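Local coordinates for uncharacterized protein (Wolinella succinogenes, PDB 3JYG) that is of unknown function but belongs to the 6-pyruvoyl tetrahydropterin synthase family and carries a zinc ion held by three histidines, at residues Ile4-Lys9 against His49-Glu54; Asp12-His17 against Gly41-Val46; His79-Asp84 against Glu130-Val135. All blocks are in the same frame, centred on the assembly; numbering follows the deposited sequence.

Interaction 1. Residues Ile4-Lys9 against His49-Glu54; sequences IYQIAK and HLESRE
Tyr-5 and Ile-7 of strand 4-9 carry the backbone bonding to the antiparallel strand 49-52. Tyr-5 N and O pair with O and N of Ser-52, each bond 3.0 Å long, and Ile-7 and Leu-50 repeat the exchange as a second hydrogen-bonded pair. Between them, at the non-hydrogen-bonded pair Gln-6/Glu-51, the CA of Glu-51 leans on Tyr-5 O and that of Gln-6 on Leu-50 O.

Polar side chains share the face with Ala-8. Gln-6 NE2 donates to Glu-51 OE1 over 2.7 Å, nearly straight at 166°. The carboxylate lies close to the amide plane and accepts the N-H on its anti lone pair. At the other end of the same amide, Gln-6 OE1 accepts from a water, 2.9 Å away, which also bonds His-49 ND1 at the edge of the imidazole. His-49 NE2 is held by Glu-167 of strand 162-169, and Ala-8 CB rests 3.5 Å from His-49 ND1.

Packing contacts are fewer. The CG2 methyl of Ile-4 packs against the end of Glu-51, 3.5 Å from its CD, while on the other face Ile-7 CG1 meets Leu-50 CB at 3.9 Å. The Tyr-5 ring, its CG beside the backbone N (chi1 -59°), turns its CE1 edge to the carbonyl of Arg-53.

Strand 4-9 also pairs antiparallel with a strand of the second subunit, so the sheet continues across the interface. Both ends of the Gln-6 amide are engaged, which fixes its flip, and the carboxylates of Glu-51 and Glu-167 bracket a polar chain running through amide, water and imidazole.

Interaction 2. Residues Asp12-His17 against Gly41-Val46; sequences DFCYGH and GHQGKV. With ZN (zinc ion), chain G.
His-17 and His-42 reach from neighbouring antiparallel strands to one zinc ion, each through NE2, at 2.4 Å for His-17 and 2.2 Å for His-42. Different first torsions let the two strands bring both nitrogens to the same metal: His-17 places CG between its backbone N and carbonyl carbon (chi1 83°), whereas in His-42 CG stands beside the backbone N (chi1 -68°). His-17 NE2 sits at the edge of the His-42 ring, 3.4 Å from His-42 CD2. His-40 and two waters complete the metal's ligands.

Tyr-15, with a first torsion like that of His-17 (chi1 60°), packs against both histidines. The CE1 side of its ring meets His-42 CB at 3.6 Å; the two rings meet obliquely, with Tyr-15 OH near His-42 CD2, and CE2 covers one face of the His-17 imidazole near its rim. Gly-44 CA lies at the edge of the same tyrosine ring.

A zinc ion held by three histidines is the hallmark metal site of the 6-pyruvoyl tetrahydropterin synthase family, and here this strand pair supplies two of them. The backbones are joined by reciprocal bonds at Phe-13/Gly-44 and Tyr-15/His-42.

Further from the metal, Phe-13 turns its CE1 edge to Val-46 CG2 at 3.8 Å, and both side chains pack on helix 67-77. On the other face, Lys-45 bends at its last two torsions to lie alongside Asp-12, bringing NZ within 2.7 Å of Asp-12 OD2 on the syn lone pair. Lys-45 NZ also has a salt bridge with Glu-10, while Asp-12 OD1 forms a salt bridge with Lys-173 of the second subunit.

Interaction 3. Residues His79-Asp84 against Glu130-Val135; sequences HRFIID and ESFVVV
Arg-80 NH1 donates to the carbonyl oxygen of Glu-130 over 2.9 Å, a bent bond of 135° that arrives from above the carbonyl plane. The same nitrogen gives a second proton to a water at 2.8 Å, which in turn donates to Glu-130 OE1. That carboxylate oxygen has a salt bridge with Arg-112, whose NH2 also lies close to Arg-80 NH1; bound to one arginine directly and to the other through the water, it may offset their like charges. Arg-80 NH2 is taken up by the carbonyl of Glu-75. A bend at chi2 (-73°) swings the arginine chain over Ser-131 O and past Val-133 CG2, which it crosses at about a right angle.

Along the backbone, Phe-81 N finds Ser-131 O at 2.9 Å, again from above the carbonyl plane. Phe-81 O then accepts from Val-133 N, Val-133 O from Ile-83 N, and Ile-83 O from Val-135 N, each at 3.0 Å. This staggered sequence is that of a parallel pair: strands 80-84 and 132-135 lie side by side in the mixed sheet, the second following directly on helix 123-131. Ser-131 OG turns back to the carbonyls of Glu-127 and Leu-128 in that helix.

Asp-84 is buried but supplied from outside the pair: OD1 accepts from Asp-86 N and OD2 from Trp-20 NE1.

Apolar side chains pack on both faces. Phe-81 CD1 approaches the edge of the Phe-132 ring at CE1, 3.6 Å away, the ring planes 75° apart. Ile-83 CG2 touches Val-134 CG2 on that face, with helix 90-93 packed against both residues, while Ile-82 CG2 meets Val-135 CG2 on the other at 3.8 Å.

All three contacts belong to one mixed sheet. Interactions 1 and 2 are two parts of one long antiparallel pairing of strands 3-17 and 40-52, with centres 25 Å apart: interaction 2, at the zinc end, lies about 9 Å from the centre of the chain, and the far end meets the second subunit. Along the sequence interaction 2 falls within the span of interaction 1, and interaction 3 follows both. Strand 80-84 borders strand 3-17 on its other side, so interactions 2 and 3 touch, with centres 12 Å apart. Interactions 1 and 3 lie on opposite sides of the chain's centre. One sheet thus runs from the subunit interface past the metal site to a buried parallel pair.

Interaction 1. Residues Ile4-Lys9 against His49-Glu54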
loop_
_atom_site.group_PDB
_atom_site.type_symbol
_atom_site.label_atom_id
_atom_site.label_comp_id
_atom_site.label_asym_id
_atom_site.label_seq_id
_atom_site.Cartn_x
_atom_site.Cartn_y
_atom_site.Cartn_z
ATOM N N ILE A 4 12.576 9.110 10.067
ATOM C CA ILE A 4 11.220 9.298 10.566
ATOM C C ILE A 4 10.588 7.897 10.734
ATOM O O ILE A 4 10.732 7.033 9.862
ATOM C CB ILE A 4 10.337 10.138 9.594
ATOM C CG1 ILE A 4 10.956 11.530 9.375
ATOM C CG2 ILE A 4 9.008 10.354 10.201
ATOM C CD1 ILE A 4 10.233 12.365 8.337
ATOM N N TYR A 5 9.885 7.689 11.839
ATOM C CA TYR A 5 9.372 6.367 12.178
ATOM C C TYR A 5 7.856 6.461 12.103
ATOM O O TYR A 5 7.259 7.404 12.645
ATOM C CB TYR A 5 9.799 5.977 13.587
ATOM C CG TYR A 5 11.289 5.954 13.803
ATOM C CD1 TYR A 5 11.937 7.041 14.414
ATOM C CD2 TYR A 5 12.046 4.879 13.394
ATOM C CE1 TYR A 5 13.324 7.053 14.593
ATOM C CE2 TYR A 5 13.442 4.866 13.576
ATOM C CZ TYR A 5 14.059 5.966 14.170
ATOM O OH TYR A 5 15.409 5.960 14.390
ATOM N N GLN A 6 7.221 5.502 11.444
ATOM C CA GLN A 6 5.757 5.498 11.380
ATOM C C GLN A 6 5.220 4.105 11.724
ATOM O O GLN A 6 5.929 3.120 11.544
ATOM C CB GLN A 6 5.251 5.911 9.990
ATOM C CG GLN A 6 5.417 7.389 9.635
ATOM C CD GLN A 6 4.779 7.769 8.277
ATOM O OE1 GLN A 6 4.310 6.905 7.547
ATOM N NE2 GLN A 6 4.757 9.082 7.955
ATOM N N ILE A 7 3.989 4.027 12.235
ATOM C CA ILE A 7 3.298 2.739 12.309
ATOM C C ILE A 7 1.964 2.927 11.616
ATOM O O ILE A 7 1.487 4.056 11.545
ATOM C CB ILE A 7 3.134 2.180 13.751
ATOM C CG1 ILE A 7 2.459 3.196 14.689
ATOM C CG2 ILE A 7 4.502 1.729 14.282
ATOM C CD1 ILE A 7 1.516 2.560 15.757
ATOM N N ALA A 8 1.381 1.854 11.078
ATOM C CA ALA A 8 0.082 1.950 10.460
ATOM C C ALA A 8 -0.748 0.759 10.889
ATOM O O ALA A 8 -0.237 -0.383 10.922
ATOM C CB ALA A 8 0.212 1.924 8.984
ATOM N N LYS A 9 -2.030 1.000 11.138
ATOM C CA LYS A 9 -2.894 -0.104 11.509
ATOM C C LYS A 9 -4.233 0.032 10.822
ATOM O O LYS A 9 -4.754 1.142 10.721
ATOM C CB LYS A 9 -3.054 -0.177 13.029
ATOM C CG LYS A 9 -4.058 -1.246 13.463
ATOM C CD LYS A 9 -3.707 -1.985 14.759
ATOM C CE LYS A 9 -4.597 -3.232 14.853
ATOM N NZ LYS A 9 -4.662 -3.755 16.246
ATOM N N HIS A 49 -2.143 6.227 10.217
ATOM C CA HIS A 49 -0.683 6.308 10.213
ATOM C C HIS A 49 -0.230 7.258 11.307
ATOM O O HIS A 49 -0.709 8.408 11.377
ATOM C CB HIS A 49 -0.166 6.779 8.846
ATOM C CG HIS A 49 -0.570 5.894 7.714
ATOM N ND1 HIS A 49 0.277 4.960 7.173
ATOM C CD2 HIS A 49 -1.730 5.810 7.015
ATOM C CE1 HIS A 49 -0.334 4.357 6.160
ATOM N NE2 HIS A 49 -1.563 4.844 6.061
ATOM N N LEU A 50 0.624 6.752 12.202
ATOM C CA LEU A 50 1.050 7.514 13.362
ATOM C C LEU A 50 2.544 7.669 13.173
ATOM O O LEU A 50 3.159 6.778 12.579
ATOM C CB LEU A 50 0.761 6.761 14.669
ATOM C CG LEU A 50 -0.710 6.494 15.048
ATOM C CD1 LEU A 50 -0.807 5.939 16.479
ATOM C CD2 LEU A 50 -1.565 7.796 14.889
ATOM N N GLU A 51 3.112 8.772 13.671
ATOM C CA GLU A 51 4.505 9.157 13.383
ATOM C C GLU A 51 5.249 9.775 14.577
ATOM O O GLU A 51 4.674 10.553 15.340
ATOM C CB GLU A 51 4.486 10.146 12.180
ATOM C CG GLU A 51 5.807 10.730 11.810
ATOM C CD GLU A 51 5.744 11.675 10.627
ATOM O OE1 GLU A 51 5.573 11.205 9.492
ATOM O OE2 GLU A 51 5.907 12.898 10.828
ATOM N N SER A 52 6.533 9.447 14.721
ATOM C CA SER A 52 7.408 10.106 15.696
ATOM C C SER A 52 8.795 10.267 15.080
ATOM O O SER A 52 9.145 9.600 14.078
ATOM C CB SER A 52 7.535 9.283 16.994
ATOM O OG SER A 52 7.845 7.925 16.666
ATOM N N ARG A 53 9.592 11.135 15.706
ATOM C CA ARG A 53 10.959 11.307 15.256
ATOM C C ARG A 53 11.905 10.471 16.067
ATOM O O ARG A 53 13.070 10.406 15.727
ATOM C CB ARG A 53 11.385 12.785 15.293
ATOM C CG ARG A 53 10.364 13.719 14.673
ATOM C CD ARG A 53 10.071 13.380 13.212
ATOM N NE ARG A 53 9.348 14.477 12.562
ATOM C CZ ARG A 53 9.930 15.491 11.919
ATOM N NH1 ARG A 53 11.261 15.564 11.835
ATOM N NH2 ARG A 53 9.177 16.442 11.371
ATOM N N GLU A 54 11.438 9.894 17.172
ATOM C CA GLU A 54 12.280 8.935 17.900
ATOM C C GLU A 54 11.485 7.716 18.344
ATOM O O GLU A 54 10.288 7.801 18.569
ATOM C CB GLU A 54 13.061 9.598 19.087
ATOM C CG GLU A 54 12.434 10.868 19.710
ATOM C CD GLU A 54 13.437 11.767 20.532
ATOM O OE1 GLU A 54 14.681 11.503 20.600
ATOM O OE2 GLU A 54 12.958 12.768 21.116
HETATM O O HOH W 1 2.908 4.425 7.780
#

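Interaction 2. Residues Asp12-His17 against Gly41-Val46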
loop_
_atom_site.group_PDB
_atom_site.type_symbol
_atom_site.label_atom_id
_atom_site.label_comp_id
_atom_site.label_asym_id
_atom_site.label_seq_id
_atom_site.Cartn_x
_atom_site.Cartn_y
_atom_site.Cartn_z
ATOM N N ASP A 12 -11.448 -2.637 9.955
ATOM C CA ASP A 12 -12.470 -2.976 8.963
ATOM C C ASP A 12 -13.887 -2.847 9.528
ATOM O O ASP A 12 -14.088 -3.049 10.718
ATOM C CB ASP A 12 -12.239 -4.423 8.483
ATOM C CG ASP A 12 -10.846 -4.623 7.922
ATOM O OD1 ASP A 12 -10.106 -5.489 8.427
ATOM O OD2 ASP A 12 -10.455 -3.890 7.004
ATOM N N PHE A 13 -14.858 -2.491 8.677
ATOM C CA PHE A 13 -16.287 -2.464 9.026
ATOM C C PHE A 13 -17.125 -2.453 7.762
ATOM O O PHE A 13 -16.630 -2.154 6.681
ATOM C CB PHE A 13 -16.704 -1.282 9.948
ATOM C CG PHE A 13 -16.616 0.117 9.300
ATOM C CD1 PHE A 13 -15.376 0.734 9.112
ATOM C CD2 PHE A 13 -17.774 0.813 8.908
ATOM C CE1 PHE A 13 -15.265 2.000 8.558
ATOM C CE2 PHE A 13 -17.675 2.094 8.319
ATOM C CZ PHE A 13 -16.418 2.699 8.168
ATOM N N CYS A 14 -18.393 -2.803 7.913
ATOM C CA CYS A 14 -19.366 -2.787 6.814
ATOM C C CYS A 14 -20.420 -1.744 7.137
ATOM O O CYS A 14 -20.780 -1.587 8.301
ATOM C CB CYS A 14 -20.016 -4.176 6.627
ATOM S SG CYS A 14 -18.846 -5.530 6.576
ATOM N N TYR A 15 -20.926 -1.048 6.120
ATOM C CA TYR A 15 -21.921 -0.010 6.370
ATOM C C TYR A 15 -22.763 0.165 5.117
ATOM O O TYR A 15 -22.335 -0.239 4.053
ATOM C CB TYR A 15 -21.249 1.330 6.758
ATOM C CG TYR A 15 -20.314 1.882 5.673
ATOM C CD1 TYR A 15 -19.070 1.271 5.405
ATOM C CD2 TYR A 15 -20.674 3.019 4.916
ATOM C CE1 TYR A 15 -18.218 1.756 4.421
ATOM C CE2 TYR A 15 -19.811 3.521 3.925
ATOM C CZ TYR A 15 -18.592 2.879 3.672
ATOM O OH TYR A 15 -17.703 3.375 2.712
ATOM N N GLY A 16 -23.930 0.791 5.258
ATOM C CA GLY A 16 -24.675 1.288 4.082
ATOM C C GLY A 16 -24.537 2.810 4.007
ATOM O O GLY A 16 -24.246 3.465 5.020
ATOM N N HIS A 17 -24.703 3.378 2.812
ATOM C CA HIS A 17 -24.760 4.808 2.700
ATOM C C HIS A 17 -25.316 5.160 1.340
ATOM O O HIS A 17 -25.638 4.266 0.527
ATOM C CB HIS A 17 -23.370 5.472 2.970
ATOM C CG HIS A 17 -22.426 5.499 1.790
ATOM N ND1 HIS A 17 -21.476 6.488 1.630
ATOM C CD2 HIS A 17 -22.271 4.660 0.736
ATOM C CE1 HIS A 17 -20.782 6.261 0.529
ATOM N NE2 HIS A 17 -21.250 5.159 -0.033
ATOM N N GLY A 41 -23.985 0.041 -0.123
ATOM C CA GLY A 41 -23.093 -0.228 0.996
ATOM C C GLY A 41 -21.725 -0.634 0.503
ATOM O O GLY A 41 -21.497 -0.721 -0.724
ATOM N N HIS A 42 -20.852 -0.919 1.475
ATOM C CA HIS A 42 -19.429 -1.159 1.270
ATOM C C HIS A 42 -18.819 -1.924 2.404
ATOM O O HIS A 42 -19.314 -1.872 3.516
ATOM C CB HIS A 42 -18.701 0.173 1.249
ATOM C CG HIS A 42 -19.029 0.982 0.063
ATOM N ND1 HIS A 42 -18.769 0.549 -1.222
ATOM C CD2 HIS A 42 -19.640 2.181 -0.050
ATOM C CE1 HIS A 42 -19.194 1.458 -2.072
ATOM N NE2 HIS A 42 -19.702 2.464 -1.383
ATOM N N GLN A 43 -17.737 -2.638 2.106
ATOM C CA GLN A 43 -16.757 -3.037 3.104
ATOM C C GLN A 43 -15.720 -1.901 3.171
ATOM O O GLN A 43 -15.055 -1.617 2.191
ATOM C CB GLN A 43 -16.092 -4.357 2.653
ATOM C CG GLN A 43 -14.986 -4.893 3.532
ATOM C CD GLN A 43 -15.449 -5.247 4.925
ATOM O OE1 GLN A 43 -16.639 -5.497 5.161
ATOM N NE2 GLN A 43 -14.512 -5.274 5.861
ATOM N N GLY A 44 -15.631 -1.238 4.314
ATOM C CA GLY A 44 -14.744 -0.105 4.499
ATOM C C GLY A 44 -13.480 -0.544 5.207
ATOM O O GLY A 44 -13.513 -1.447 6.053
ATOM N N LYS A 45 -12.361 0.068 4.862
ATOM C CA LYS A 45 -11.166 -0.147 5.680
ATOM C C LYS A 45 -10.521 1.182 6.052
ATOM O O LYS A 45 -10.230 1.980 5.173
ATOM C CB LYS A 45 -10.188 -1.059 4.945
ATOM C CG LYS A 45 -8.882 -1.344 5.708
ATOM C CD LYS A 45 -7.881 -2.097 4.763
ATOM C CE LYS A 45 -8.375 -3.467 4.383
ATOM N NZ LYS A 45 -8.191 -4.357 5.600
ATOM N N VAL A 46 -10.335 1.419 7.344
ATOM C CA VAL A 46 -9.629 2.616 7.840
ATOM C C VAL A 46 -8.147 2.251 8.060
ATOM O O VAL A 46 -7.855 1.244 8.736
ATOM C CB VAL A 46 -10.202 3.136 9.158
ATOM C CG1 VAL A 46 -9.626 4.553 9.464
ATOM C CG2 VAL A 46 -11.731 3.257 9.085
HETATM ZN ZN ZN G . -20.580 4.339 -2.130
HETATM O O HOH W 2 -18.527 5.707 -1.758
HETATM O O HOH W 3 -19.724 3.887 -4.305
#

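Interaction 3. Residues His79-Asp84 against Glu130-Val135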
loop_
_atom_site.group_PDB
_atom_site.type_symbol
_atom_site.label_atom_id
_atom_site.label_comp_id
_atom_site.label_asym_id
_atom_site.label_seq_id
_atom_site.Cartn_x
_atom_site.Cartn_y
_atom_site.Cartn_z
ATOM N N HIS A 79 -21.939 -2.288 10.732
ATOM C CA HIS A 79 -23.326 -2.723 10.567
ATOM C C HIS A 79 -24.321 -1.595 10.741
ATOM O O HIS A 79 -25.392 -1.781 11.333
ATOM C CB HIS A 79 -23.632 -3.935 11.485
ATOM C CG HIS A 79 -23.121 -5.230 10.918
ATOM N ND1 HIS A 79 -21.775 -5.527 10.823
ATOM C CD2 HIS A 79 -23.775 -6.264 10.334
ATOM C CE1 HIS A 79 -21.626 -6.691 10.212
ATOM N NE2 HIS A 79 -22.825 -7.166 9.917
ATOM N N ARG A 80 -23.969 -0.414 10.251
ATOM C CA ARG A 80 -24.875 0.742 10.369
ATOM C C ARG A 80 -25.106 1.380 9.001
ATOM O O ARG A 80 -24.377 1.096 8.050
ATOM C CB ARG A 80 -24.271 1.805 11.275
ATOM C CG ARG A 80 -23.823 1.329 12.635
ATOM C CD ARG A 80 -24.980 1.034 13.571
ATOM N NE ARG A 80 -24.388 0.571 14.841
ATOM C CZ ARG A 80 -25.073 0.205 15.909
ATOM N NH1 ARG A 80 -26.396 0.313 15.930
ATOM N NH2 ARG A 80 -24.410 -0.202 16.996
ATOM N N PHE A 81 -26.108 2.244 8.901
ATOM C CA PHE A 81 -26.272 3.062 7.713
ATOM C C PHE A 81 -25.866 4.544 8.039
ATOM O O PHE A 81 -26.473 5.205 8.913
ATOM C CB PHE A 81 -27.713 2.981 7.220
ATOM C CG PHE A 81 -27.958 3.713 5.897
ATOM C CD1 PHE A 81 -28.047 5.112 5.869
ATOM C CD2 PHE A 81 -28.176 2.991 4.728
ATOM C CE1 PHE A 81 -28.275 5.822 4.665
ATOM C CE2 PHE A 81 -28.429 3.660 3.503
ATOM C CZ PHE A 81 -28.467 5.112 3.482
ATOM N N ILE A 82 -24.885 5.057 7.317
ATOM C CA ILE A 82 -24.363 6.419 7.612
ATOM C C ILE A 82 -25.086 7.427 6.718
ATOM O O ILE A 82 -25.116 7.307 5.499
ATOM C CB ILE A 82 -22.826 6.564 7.373
ATOM C CG1 ILE A 82 -22.037 5.458 8.115
ATOM C CG2 ILE A 82 -22.350 7.996 7.767
ATOM C CD1 ILE A 82 -20.504 5.480 7.825
ATOM N N ILE A 83 -25.713 8.413 7.344
ATOM C CA ILE A 83 -26.541 9.347 6.583
ATOM C C ILE A 83 -26.200 10.800 6.941
ATOM O O ILE A 83 -26.041 11.150 8.111
ATOM C CB ILE A 83 -28.017 9.059 6.771
ATOM C CG1 ILE A 83 -28.867 9.836 5.744
ATOM C CG2 ILE A 83 -28.418 9.362 8.247
ATOM C CD1 ILE A 83 -30.421 9.476 5.749
ATOM N N ASP A 84 -26.060 11.632 5.901
ATOM C CA ASP A 84 -25.887 13.060 6.090
ATOM C C ASP A 84 -27.182 13.622 6.719
ATOM O O ASP A 84 -28.286 13.352 6.247
ATOM C CB ASP A 84 -25.517 13.696 4.718
ATOM C CG ASP A 84 -25.203 15.207 4.785
ATOM O OD1 ASP A 84 -25.406 15.877 5.803
ATOM O OD2 ASP A 84 -24.740 15.744 3.758
ATOM N N GLU A 130 -32.214 2.038 15.131
ATOM C CA GLU A 130 -30.902 1.599 15.621
ATOM C C GLU A 130 -29.830 1.599 14.525
ATOM O O GLU A 130 -28.647 1.738 14.841
ATOM C CB GLU A 130 -30.931 0.238 16.341
ATOM C CG GLU A 130 -31.824 0.256 17.596
ATOM C CD GLU A 130 -31.068 0.398 18.930
ATOM O OE1 GLU A 130 -30.016 1.082 19.007
ATOM O OE2 GLU A 130 -31.545 -0.200 19.928
ATOM N N SER A 131 -30.233 1.470 13.256
ATOM C CA SER A 131 -29.240 1.440 12.143
ATOM C C SER A 131 -28.487 2.749 11.908
ATOM O O SER A 131 -27.354 2.744 11.485
ATOM C CB SER A 131 -29.898 1.087 10.827
ATOM O OG SER A 131 -30.789 0.020 10.960
ATOM N N PHE A 132 -29.110 3.892 12.163
ATOM C CA PHE A 132 -28.563 5.141 11.605
ATOM C C PHE A 132 -27.473 5.805 12.418
ATOM O O PHE A 132 -27.589 5.912 13.649
ATOM C CB PHE A 132 -29.683 6.154 11.389
ATOM C CG PHE A 132 -30.595 5.791 10.281
ATOM C CD1 PHE A 132 -30.153 5.833 8.951
ATOM C CD2 PHE A 132 -31.923 5.374 10.552
ATOM C CE1 PHE A 132 -31.004 5.479 7.919
ATOM C CE2 PHE A 132 -32.770 5.037 9.496
ATOM C CZ PHE A 132 -32.329 5.103 8.208
ATOM N N VAL A 133 -26.409 6.225 11.711
ATOM C CA VAL A 133 -25.373 7.050 12.299
ATOM C C VAL A 133 -25.481 8.348 11.528
ATOM O O VAL A 133 -25.305 8.357 10.308
ATOM C CB VAL A 133 -23.979 6.433 12.083
ATOM C CG1 VAL A 133 -22.884 7.438 12.396
ATOM C CG2 VAL A 133 -23.818 5.189 13.009
ATOM N N VAL A 134 -25.826 9.421 12.237
ATOM C CA VAL A 134 -26.098 10.670 11.550
ATOM C C VAL A 134 -24.876 11.565 11.629
ATOM O O VAL A 134 -24.327 11.751 12.715
ATOM C CB VAL A 134 -27.372 11.377 12.093
ATOM C CG1 VAL A 134 -27.647 12.693 11.312
ATOM C CG2 VAL A 134 -28.592 10.425 12.016
ATOM N N VAL A 135 -24.447 12.112 10.484
ATOM C CA VAL A 135 -23.195 12.903 10.453
ATOM C C VAL A 135 -23.424 14.227 9.724
ATOM O O VAL A 135 -24.336 14.330 8.934
ATOM C CB VAL A 135 -21.982 12.129 9.781
ATOM C CG1 VAL A 135 -21.439 10.936 10.699
ATOM C CG2 VAL A 135 -22.299 11.708 8.305
HETATM O O HOH W 4 -27.754 -0.664 18.196
#